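Side-chain contacts in choline/ethanolamine kinase family protein (Mesorhizobium loti, PDB 3DXQ), which probably phosphorylates ethanolamine or a related small alcohol, as a kinase of protein-kinase-like fold: residues A[115-120]-A[206-211]; A[126-131]-A[251-256]; A[164-169]-A[243-248]; A[175-180]-A[192-197]. All blocks are in the same frame, centred on the assembly; numbering follows the deposited sequence.

Contact 1 (A[115-120]-A[206-211])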
# COMPACT_ATOMS: atom_id res chain seq x y z
N ARG A 115 1.71 5.70 12.68
CA ARG A 115 1.24 6.54 13.77
C ARG A 115 1.61 7.99 13.54
O ARG A 115 0.81 8.89 13.77
CB ARG A 115 1.84 6.07 15.08
CG ARG A 115 1.30 6.75 16.33
CD ARG A 115 1.80 5.99 17.51
NE ARG A 115 1.54 6.62 18.79
CZ ARG A 115 1.99 6.15 19.95
NH1 ARG A 115 2.70 5.03 19.99
NH2 ARG A 115 1.73 6.79 21.07
N LYS A 116 2.84 8.19 13.09
CA LYS A 116 3.35 9.51 12.79
C LYS A 116 2.56 10.09 11.63
O LYS A 116 2.19 11.28 11.68
CB LYS A 116 4.83 9.44 12.45
CG LYS A 116 5.52 10.80 12.52
CD LYS A 116 7.05 10.62 12.52
CE LYS A 116 7.81 11.91 12.37
NZ LYS A 116 9.20 11.57 12.01
N LEU A 117 2.30 9.25 10.63
CA LEU A 117 1.58 9.67 9.43
C LEU A 117 0.18 10.11 9.75
O LEU A 117 -0.19 11.23 9.46
CB LEU A 117 1.53 8.55 8.39
CG LEU A 117 0.67 8.79 7.14
CD1 LEU A 117 1.19 10.01 6.37
CD2 LEU A 117 0.57 7.55 6.24
N HIS A 118 -0.60 9.20 10.32
CA HIS A 118 -2.01 9.46 10.61
C HIS A 118 -2.18 10.58 11.61
O HIS A 118 -3.09 11.37 11.53
CB HIS A 118 -2.70 8.20 11.10
CG HIS A 118 -2.66 7.07 10.13
ND1 HIS A 118 -2.80 5.75 10.51
CD2 HIS A 118 -2.47 7.05 8.79
CE1 HIS A 118 -2.71 4.98 9.45
NE2 HIS A 118 -2.52 5.74 8.39
N GLY A 119 -1.26 10.66 12.55
CA GLY A 119 -1.27 11.72 13.54
C GLY A 119 -0.71 13.03 13.08
O GLY A 119 -0.67 13.98 13.87
N SER A 120 -0.28 13.12 11.82
CA SER A 120 0.31 14.36 11.27
C SER A 120 -0.73 15.38 10.78
O SER A 120 -1.93 15.18 10.86
CB SER A 120 1.23 14.03 10.09
OG SER A 120 0.47 13.69 8.94
N LEU A 206 -7.03 2.31 9.79
CA LEU A 206 -6.79 0.87 9.93
C LEU A 206 -6.75 0.11 8.61
O LEU A 206 -6.45 -1.09 8.59
CB LEU A 206 -7.79 0.23 10.92
CG LEU A 206 -7.73 0.84 12.31
CD1 LEU A 206 -8.43 -0.03 13.32
CD2 LEU A 206 -6.27 1.14 12.73
N TRP A 207 -7.05 0.79 7.51
CA TRP A 207 -6.90 0.15 6.21
C TRP A 207 -5.42 -0.09 5.96
O TRP A 207 -5.03 -1.14 5.43
CB TRP A 207 -7.45 1.00 5.09
CG TRP A 207 -6.93 0.56 3.78
CD1 TRP A 207 -5.77 0.96 3.19
CD2 TRP A 207 -7.54 -0.38 2.90
NE1 TRP A 207 -5.61 0.32 1.98
CE2 TRP A 207 -6.69 -0.50 1.77
CE3 TRP A 207 -8.72 -1.12 2.94
CZ2 TRP A 207 -6.98 -1.33 0.71
CZ3 TRP A 207 -9.01 -1.96 1.88
CH2 TRP A 207 -8.14 -2.07 0.78
N ASP A 208 -4.59 0.90 6.32
CA ASP A 208 -3.15 0.80 6.16
C ASP A 208 -2.58 -0.37 6.93
O ASP A 208 -1.75 -1.14 6.39
CB ASP A 208 -2.46 2.11 6.63
CG ASP A 208 -2.47 3.21 5.55
OD1 ASP A 208 -2.93 2.95 4.40
OD2 ASP A 208 -1.98 4.33 5.85
N LEU A 209 -3.01 -0.51 8.18
CA LEU A 209 -2.56 -1.63 9.03
C LEU A 209 -2.99 -2.96 8.43
O LEU A 209 -2.18 -3.89 8.34
CB LEU A 209 -3.06 -1.51 10.48
CG LEU A 209 -2.21 -0.55 11.34
CD1 LEU A 209 -2.25 0.91 10.84
CD2 LEU A 209 -2.61 -0.57 12.81
N GLY A 210 -4.23 -3.04 7.98
CA GLY A 210 -4.73 -4.30 7.40
C GLY A 210 -4.00 -4.66 6.12
O GLY A 210 -3.68 -5.83 5.86
N ASP A 211 -3.72 -3.64 5.31
CA ASP A 211 -3.07 -3.84 4.02
C ASP A 211 -1.65 -4.35 4.20
O ASP A 211 -1.25 -5.33 3.57
CB ASP A 211 -3.08 -2.55 3.23
CG ASP A 211 -2.77 -2.75 1.74
OD1 ASP A 211 -1.72 -3.28 1.36
OD2 ASP A 211 -3.59 -2.31 0.92

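Contact 2 (A[126-131]-A[251-256])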
# COMPACT_ATOMS: atom_id res chain seq x y z
N PHE A 126 -7.65 13.53 -2.15
CA PHE A 126 -8.68 12.59 -2.56
C PHE A 126 -9.08 11.63 -1.46
O PHE A 126 -8.32 11.37 -0.55
CB PHE A 126 -8.22 11.85 -3.82
CG PHE A 126 -7.92 12.78 -4.98
CD1 PHE A 126 -8.75 13.86 -5.29
CD2 PHE A 126 -6.80 12.56 -5.79
CE1 PHE A 126 -8.47 14.70 -6.37
CE2 PHE A 126 -6.52 13.40 -6.88
CZ PHE A 126 -7.35 14.46 -7.16
N ARG A 127 -10.31 11.16 -1.55
CA ARG A 127 -10.91 10.27 -0.58
C ARG A 127 -10.75 8.85 -1.12
O ARG A 127 -10.99 8.61 -2.30
CB ARG A 127 -12.40 10.64 -0.43
CG ARG A 127 -13.25 9.72 0.43
CD ARG A 127 -13.00 9.92 1.91
NE ARG A 127 -13.86 9.06 2.73
CZ ARG A 127 -13.58 7.81 3.12
NH1 ARG A 127 -12.44 7.21 2.77
NH2 ARG A 127 -14.45 7.15 3.87
N PHE A 128 -10.31 7.93 -0.28
CA PHE A 128 -10.17 6.53 -0.68
C PHE A 128 -11.56 5.91 -0.68
O PHE A 128 -12.25 5.96 0.32
CB PHE A 128 -9.23 5.80 0.27
CG PHE A 128 -8.91 4.39 -0.16
CD1 PHE A 128 -7.92 4.14 -1.10
CD2 PHE A 128 -9.62 3.30 0.37
CE1 PHE A 128 -7.63 2.84 -1.51
CE2 PHE A 128 -9.33 2.01 -0.02
CZ PHE A 128 -8.33 1.78 -0.96
N GLU A 129 -11.97 5.36 -1.81
CA GLU A 129 -13.33 4.80 -1.97
C GLU A 129 -13.25 3.30 -2.17
O GLU A 129 -13.24 2.81 -3.31
CB GLU A 129 -14.04 5.47 -3.16
CG GLU A 129 -14.27 6.99 -3.02
CD GLU A 129 -15.39 7.34 -2.06
OE1 GLU A 129 -16.19 6.44 -1.75
OE2 GLU A 129 -15.48 8.51 -1.64
N LEU A 130 -13.20 2.56 -1.06
CA LEU A 130 -13.03 1.11 -1.10
C LEU A 130 -14.15 0.39 -1.86
O LEU A 130 -13.89 -0.36 -2.81
CB LEU A 130 -12.89 0.56 0.31
CG LEU A 130 -12.89 -0.97 0.48
CD1 LEU A 130 -11.91 -1.65 -0.49
CD2 LEU A 130 -12.54 -1.31 1.92
N PHE A 131 -15.40 0.64 -1.47
CA PHE A 131 -16.53 -0.05 -2.07
C PHE A 131 -16.99 0.52 -3.38
O PHE A 131 -17.67 -0.17 -4.16
CB PHE A 131 -17.68 -0.12 -1.08
CG PHE A 131 -17.34 -0.94 0.11
CD1 PHE A 131 -17.38 -2.32 0.02
CD2 PHE A 131 -16.89 -0.35 1.27
CE1 PHE A 131 -17.03 -3.11 1.09
CE2 PHE A 131 -16.54 -1.14 2.37
CZ PHE A 131 -16.60 -2.52 2.27
N ASP A 251 -7.48 -7.99 0.05
CA ASP A 251 -7.33 -9.10 -0.88
C ASP A 251 -8.41 -9.10 -1.95
O ASP A 251 -8.13 -9.37 -3.12
CB ASP A 251 -7.37 -10.45 -0.15
CG ASP A 251 -6.00 -10.96 0.26
OD1 ASP A 251 -4.99 -10.59 -0.37
OD2 ASP A 251 -5.93 -11.78 1.19
N LEU A 252 -9.65 -8.84 -1.55
CA LEU A 252 -10.76 -8.85 -2.50
C LEU A 252 -10.59 -7.79 -3.58
O LEU A 252 -10.81 -8.07 -4.76
CB LEU A 252 -12.09 -8.61 -1.77
CG LEU A 252 -13.33 -8.67 -2.66
CD1 LEU A 252 -13.49 -10.02 -3.28
CD2 LEU A 252 -14.55 -8.31 -1.86
N LEU A 253 -10.23 -6.58 -3.16
CA LEU A 253 -10.02 -5.45 -4.07
C LEU A 253 -9.06 -5.84 -5.18
O LEU A 253 -9.40 -5.78 -6.37
CB LEU A 253 -9.46 -4.24 -3.33
CG LEU A 253 -9.17 -3.01 -4.18
CD1 LEU A 253 -10.48 -2.50 -4.75
CD2 LEU A 253 -8.43 -1.92 -3.39
N TRP A 254 -7.87 -6.26 -4.78
CA TRP A 254 -6.83 -6.66 -5.71
C TRP A 254 -7.21 -7.92 -6.49
O TRP A 254 -6.91 -8.02 -7.67
CB TRP A 254 -5.51 -6.82 -4.97
CG TRP A 254 -4.97 -5.50 -4.53
CD1 TRP A 254 -4.87 -5.03 -3.26
CD2 TRP A 254 -4.45 -4.48 -5.38
NE1 TRP A 254 -4.32 -3.77 -3.26
CE2 TRP A 254 -4.05 -3.41 -4.55
CE3 TRP A 254 -4.28 -4.37 -6.77
CZ2 TRP A 254 -3.49 -2.25 -5.07
CZ3 TRP A 254 -3.73 -3.21 -7.28
CH2 TRP A 254 -3.34 -2.16 -6.43
N THR A 255 -7.87 -8.87 -5.84
CA THR A 255 -8.32 -10.06 -6.57
C THR A 255 -9.12 -9.66 -7.81
O THR A 255 -8.82 -10.10 -8.92
CB THR A 255 -9.20 -10.95 -5.71
OG1 THR A 255 -8.38 -11.59 -4.72
CG2 THR A 255 -9.90 -12.02 -6.55
N LEU A 256 -10.12 -8.80 -7.61
CA LEU A 256 -10.98 -8.32 -8.71
C LEU A 256 -10.19 -7.55 -9.76
O LEU A 256 -10.43 -7.72 -10.96
CB LEU A 256 -12.10 -7.43 -8.16
CG LEU A 256 -13.13 -8.11 -7.26
CD1 LEU A 256 -14.10 -7.08 -6.71
CD2 LEU A 256 -13.88 -9.18 -8.01

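Contact 3 (A[164-169]-A[243-248])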
# COMPACT_ATOMS: atom_id res chain seq x y z
N SER A 164 -21.58 -3.26 5.49
CA SER A 164 -22.61 -2.83 6.39
C SER A 164 -22.09 -2.66 7.82
O SER A 164 -22.46 -1.71 8.51
CB SER A 164 -23.75 -3.81 6.37
OG SER A 164 -24.78 -3.25 7.14
N ALA A 165 -21.23 -3.59 8.24
CA ALA A 165 -20.63 -3.52 9.56
C ALA A 165 -19.75 -2.27 9.70
O ALA A 165 -19.73 -1.61 10.74
CB ALA A 165 -19.83 -4.79 9.83
N LEU A 166 -19.05 -1.92 8.62
CA LEU A 166 -18.21 -0.74 8.60
C LEU A 166 -19.03 0.56 8.57
O LEU A 166 -18.55 1.61 9.03
CB LEU A 166 -17.25 -0.78 7.41
CG LEU A 166 -16.16 -1.85 7.38
CD1 LEU A 166 -15.57 -1.90 5.97
CD2 LEU A 166 -15.04 -1.62 8.41
N ALA A 167 -20.24 0.48 8.02
CA ALA A 167 -21.12 1.63 7.92
C ALA A 167 -21.97 1.79 9.18
O ALA A 167 -22.54 2.85 9.41
CB ALA A 167 -22.00 1.53 6.69
N ALA A 168 -22.03 0.74 10.00
CA ALA A 168 -22.77 0.77 11.26
C ALA A 168 -22.30 1.85 12.24
O ALA A 168 -23.05 2.20 13.13
CB ALA A 168 -22.75 -0.60 11.95
N HIS A 169 -21.08 2.37 12.09
CA HIS A 169 -20.57 3.40 13.01
C HIS A 169 -19.61 4.36 12.30
O HIS A 169 -18.91 3.98 11.38
CB HIS A 169 -19.81 2.75 14.18
CG HIS A 169 -20.65 1.86 15.04
ND1 HIS A 169 -21.41 2.34 16.09
CD2 HIS A 169 -20.86 0.52 15.02
CE1 HIS A 169 -22.06 1.35 16.66
NE2 HIS A 169 -21.74 0.23 16.04
N VAL A 243 -9.07 -4.19 11.41
CA VAL A 243 -7.87 -4.62 10.72
C VAL A 243 -8.18 -5.93 9.99
O VAL A 243 -7.97 -6.07 8.78
CB VAL A 243 -6.69 -4.79 11.66
CG1 VAL A 243 -5.47 -5.17 10.87
CG2 VAL A 243 -6.43 -3.52 12.42
N VAL A 244 -8.72 -6.89 10.71
CA VAL A 244 -9.03 -8.18 10.08
C VAL A 244 -10.00 -7.99 8.90
O VAL A 244 -9.83 -8.61 7.85
CB VAL A 244 -9.55 -9.17 11.12
CG1 VAL A 244 -10.05 -10.45 10.47
CG2 VAL A 244 -8.44 -9.47 12.10
N ILE A 245 -10.98 -7.10 9.05
CA ILE A 245 -11.94 -6.81 7.99
C ILE A 245 -11.24 -6.29 6.73
O ILE A 245 -11.54 -6.74 5.60
CB ILE A 245 -13.01 -5.80 8.48
CG1 ILE A 245 -14.09 -6.53 9.27
CG2 ILE A 245 -13.67 -5.09 7.32
CD1 ILE A 245 -14.77 -7.60 8.47
N TYR A 246 -10.30 -5.37 6.93
CA TYR A 246 -9.55 -4.81 5.82
C TYR A 246 -8.57 -5.83 5.22
O TYR A 246 -8.35 -5.82 4.01
CB TYR A 246 -8.83 -3.51 6.22
CG TYR A 246 -9.80 -2.37 6.51
CD1 TYR A 246 -10.80 -2.04 5.61
CD2 TYR A 246 -9.71 -1.63 7.68
CE1 TYR A 246 -11.70 -1.00 5.87
CE2 TYR A 246 -10.59 -0.59 7.95
CZ TYR A 246 -11.60 -0.28 7.04
OH TYR A 246 -12.47 0.77 7.31
N LYS A 247 -7.99 -6.70 6.05
CA LYS A 247 -7.19 -7.79 5.49
C LYS A 247 -8.02 -8.48 4.40
O LYS A 247 -7.54 -8.68 3.30
CB LYS A 247 -6.80 -8.81 6.56
CG LYS A 247 -5.53 -8.55 7.34
CD LYS A 247 -5.43 -9.55 8.49
CE LYS A 247 -4.03 -10.06 8.73
NZ LYS A 247 -3.91 -10.87 9.99
N ALA A 248 -9.27 -8.82 4.72
CA ALA A 248 -10.13 -9.51 3.75
C ALA A 248 -10.46 -8.62 2.56
O ALA A 248 -10.32 -9.04 1.42
CB ALA A 248 -11.42 -10.03 4.43

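Contact 4 (A[175-180]-A[192-197])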
# COMPACT_ATOMS: atom_id res chain seq x y z
N ALA A 175 -5.03 10.73 6.82
CA ALA A 175 -4.17 10.71 5.64
C ALA A 175 -3.45 9.36 5.53
O ALA A 175 -2.47 9.13 6.21
CB ALA A 175 -3.15 11.85 5.72
N CYS A 176 -3.93 8.47 4.67
CA CYS A 176 -3.40 7.12 4.57
C CYS A 176 -2.62 6.84 3.30
O CYS A 176 -2.93 7.36 2.24
CB CYS A 176 -4.54 6.12 4.67
SG CYS A 176 -5.40 6.20 6.25
N HIS A 177 -1.61 5.99 3.43
CA HIS A 177 -0.79 5.59 2.29
C HIS A 177 -1.59 4.74 1.31
O HIS A 177 -1.42 4.88 0.10
CB HIS A 177 0.41 4.81 2.76
CG HIS A 177 1.32 4.39 1.66
ND1 HIS A 177 1.03 3.32 0.84
CD2 HIS A 177 2.50 4.90 1.24
CE1 HIS A 177 2.01 3.19 -0.05
NE2 HIS A 177 2.91 4.14 0.17
N CYS A 178 -2.42 3.83 1.83
CA CYS A 178 -3.36 3.02 1.04
C CYS A 178 -2.84 1.83 0.25
O CYS A 178 -3.62 0.96 -0.12
CB CYS A 178 -4.19 3.91 0.12
SG CYS A 178 -5.24 5.02 1.04
N ASP A 179 -1.55 1.79 -0.05
CA ASP A 179 -0.96 0.61 -0.69
C ASP A 179 0.40 0.31 -0.07
O ASP A 179 1.40 0.31 -0.78
CB ASP A 179 -0.84 0.82 -2.20
CG ASP A 179 -0.41 -0.46 -2.94
OD1 ASP A 179 -0.93 -1.56 -2.62
OD2 ASP A 179 0.45 -0.35 -3.84
N PRO A 180 0.43 0.06 1.24
CA PRO A 180 1.69 -0.16 1.96
C PRO A 180 2.34 -1.53 1.72
O PRO A 180 2.44 -2.34 2.64
CB PRO A 180 1.29 0.03 3.42
CG PRO A 180 -0.13 -0.43 3.46
CD PRO A 180 -0.73 0.02 2.16
N MSE A 192 11.28 3.57 10.19
CA MSE A 192 10.85 3.23 8.86
C MSE A 192 10.49 4.52 8.20
O MSE A 192 9.92 5.38 8.86
CB MSE A 192 9.59 2.40 8.91
CG MSE A 192 9.76 1.11 9.60
SE MSE A 192 10.02 -0.21 8.33
CE MSE A 192 10.62 -1.74 9.51
N TRP A 193 10.85 4.64 6.92
CA TRP A 193 10.31 5.66 6.06
C TRP A 193 9.39 4.92 5.09
O TRP A 193 9.47 3.70 4.94
CB TRP A 193 11.41 6.33 5.28
CG TRP A 193 12.49 6.99 6.10
CD1 TRP A 193 13.60 6.39 6.63
CD2 TRP A 193 12.58 8.36 6.42
NE1 TRP A 193 14.37 7.32 7.28
CE2 TRP A 193 13.78 8.54 7.17
CE3 TRP A 193 11.77 9.47 6.17
CZ2 TRP A 193 14.19 9.79 7.65
CZ3 TRP A 193 12.18 10.72 6.66
CH2 TRP A 193 13.38 10.86 7.39
N ILE A 194 8.49 5.66 4.46
CA ILE A 194 7.58 5.06 3.48
C ILE A 194 7.66 5.88 2.18
O ILE A 194 7.75 7.11 2.23
CB ILE A 194 6.13 5.01 4.01
CG1 ILE A 194 6.11 4.63 5.49
CG2 ILE A 194 5.32 4.05 3.19
CD1 ILE A 194 4.76 4.57 6.13
N VAL A 195 7.63 5.18 1.04
CA VAL A 195 7.68 5.78 -0.29
C VAL A 195 6.50 5.30 -1.13
O VAL A 195 5.79 4.40 -0.71
CB VAL A 195 9.00 5.41 -1.01
CG1 VAL A 195 10.17 5.71 -0.12
CG2 VAL A 195 9.01 3.91 -1.42
N ASP A 196 6.34 5.87 -2.32
CA ASP A 196 5.30 5.49 -3.31
C ASP A 196 3.91 5.88 -2.88
O ASP A 196 3.11 5.06 -2.45
CB ASP A 196 5.34 4.00 -3.66
CG ASP A 196 5.77 3.75 -5.10
OD1 ASP A 196 6.86 4.21 -5.52
OD2 ASP A 196 5.01 3.05 -5.82
N TRP A 197 3.61 7.16 -3.02
CA TRP A 197 2.36 7.72 -2.52
C TRP A 197 1.32 7.89 -3.59
O TRP A 197 0.38 8.65 -3.42
CB TRP A 197 2.66 9.07 -1.85
CG TRP A 197 3.61 8.88 -0.72
CD1 TRP A 197 4.96 8.85 -0.80
CD2 TRP A 197 3.27 8.63 0.65
NE1 TRP A 197 5.50 8.63 0.44
CE2 TRP A 197 4.49 8.48 1.35
CE3 TRP A 197 2.07 8.53 1.36
CZ2 TRP A 197 4.53 8.24 2.72
CZ3 TRP A 197 2.12 8.29 2.72
CH2 TRP A 197 3.33 8.15 3.38

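Contact 1 (A[115-120]-A[206-211])
Asp208 OD2 is gripped by two N-H groups: NE2 of His118, which comes across the contact to 3.0 Å from OD2, and the backbone N of His177. The histidine bond is fairly straight, with an N-H...O angle of 163°. OD2 lies almost in the imidazole plane, yet NE2 meets OD2 on its anti side, 34° out of the carboxylate plane. His118 reaches over with CG anti to its own carbonyl carbon (chi1 -60°), which sends the ring off helix 106-118 toward the start of helix 206-215. Its other nitrogen, ND1, is hydrogen-bonded to Tyr230 OH, so both ends of the imidazole are held and its rotation is fixed. Asp208 spends its second oxygen, OD1, on the backbone N of Cys178. In protein-kinase-like folds an aspartate of the helix that follows the activation region commonly holds the catalytic-loop backbone in this way, and the Asp208 bonds to the backbone N of His177 and of Cys178 are consistent with that role. A phenylalanine in place of His118 would probably leave the buried OD2 with one grip fewer and Tyr230 OH without its imidazole partner. Two leucines add apolar contacts beside this bond: the Leu117 side chain brings CD2 to 4.1 Å from Asp208 OD2, roughly perpendicular to the aspartate side chain, and Leu209 CD1 lies at the imidazole edge, 4.3 Å from His118 CE1.

Contact 2 (A[126-131]-A[251-256])
Leu253 faces 126-131 and brings its branched end to both Phe128 and Leu130. Its CB, pointing toward that segment, lies 4.6 Å from Leu130 CD1. With CG anti to the backbone N (chi1 179°) the chain is carried straight off helix 237-263, and at CG it forks. The CD1 branch comes to 4.5 Å from the backbone O of Leu130, a loose van der Waals approach. The CD2 branch lies loosely beside Leu130 CD1 and comes to 4.4 Å from CZ of Phe128. Leucine suits this place, since its two methyls can serve separate neighbours, and Phe128 is long enough to bring its para carbon in from the extended loop. That loop is tied by backbone bonds of Phe126 and Phe128 to Met202, while Glu129 takes the N-cap position of helix 130-141. Further along this helix Met133 and Tyr137 also touch Leu253. On 251-256 itself, Thr255 N and Thr255 OG1 reach Asp251 O from opposite faces of its carbonyl plane, and the Asp251 carboxylate makes salt bridges to Arg278 and Arg281. With no hydrogen bond between the segments, the side-chain packing here joins a loop and the first turn of helix 130-141 to the long helix 237-263, in what is the helical lobe of a protein-kinase-like fold.

Contact 3 (A[164-169]-A[243-248])
The side chains of Leu166 and Ile245 lie alongside each other and run in opposing senses, whereas the Tyr246 side chain runs slantwise to Leu166. The leucine therefore lies against a branched aliphatic chain and an aromatic one at once. Its CG is anti to the carbonyl carbon (chi1 -66°), which directs the branched end at helix 237-263. CD2 is 3.9 Å from CG2 of Ile245, the methyl carried on CB, and CD1 is 4.0 Å from the same Ile245 CG2. Against the tyrosine, Leu166 CD2 lies 3.9 Å from Tyr246 CZ and Leu166 CD1 lies 4.0 Å from Tyr246 CE1, so the fork follows the phenol end of the ring. This joins the C-terminal part of helix 152-167 to helix 237-263 in the helical lobe of the kinase-like fold. Helix 289-300 adds Phe291 and Leu295 to Ile245, and Phe131 of helix 130-141 touches Leu166. Tyrosine suits this place because its ring carbons pack on leucine while its hydroxyl, 3.7 Å from Leu166 CD2, is hydrogen-bonded to Asp204 OD2.

Contact 4 (A[175-180]-A[192-197])
The His177 imidazole directs an edge at one face of the Trp197 indole, with CD2 3.6 Å above the indole plane and offset toward the rim. It is an edge-to-face pair: the histidine and six-membered rings have centroids 4.8 Å apart and planes inclined at 61°. Ala61, Ala62 and Ala65 of helix 55-67 also touch Trp197, small residues that make room for a broad ring. Ile194 CG2 comes obliquely to His177 CD2 at 3.5 Å. At the imidazole edge, close to its plane, lies Val195 O, which accepts from His177 NE2 at 3.0 Å with an N-H...O angle of 158°; the donor stands above the carbonyl plane. CG anti to the backbone N (chi1 -178°) swings the ring off the loop toward 194-197, where NE2 meets Val195 O and CD2 meets the indole. Its second nitrogen, His177 ND1, accepts from Asp179 N at 3.1 Å, so the loop 177-180 folds back on its own histidine. An alanine here would probably leave Val195 O without this donor and Asp179 N without its acceptor, and open a gap against the Trp197 face. The sequence from His177 to Asn184 fits the HxDxxxxN pattern of the catalytic loop of aminoglycoside and choline kinases, and Asp196 stands where the DFG-type aspartate is expected; its OD1 is hydrogen-bonded to Asn32. With NE2 donating and ND1 accepting, one imidazole ties these two putative active-site segments together through backbone atoms.

Contacts 1 and 4 lie closest, their centres 9 Å apart, and Asp208 joins them: Asp208 OD1 is 2.8 Å from Cys178 N, so helix 206-215 holds the putative catalytic loop of contact 4. The indole of Trp207, the preceding residue, leads away from 115-120 and spreads between contacts 2 and 3, its CZ3 lying 3.6 Å from Leu130 CD2 and its CE3 3.5 Å from Tyr246 CD1. Contacts 2 and 3 share helix 237-263, with centres 13 Å apart. Contact 2 also reaches the loop, Phe128 CD1 being 3.5 Å from Cys178 SG. Contact 3 stays away from contact 4, nearest atoms about 9 Å apart.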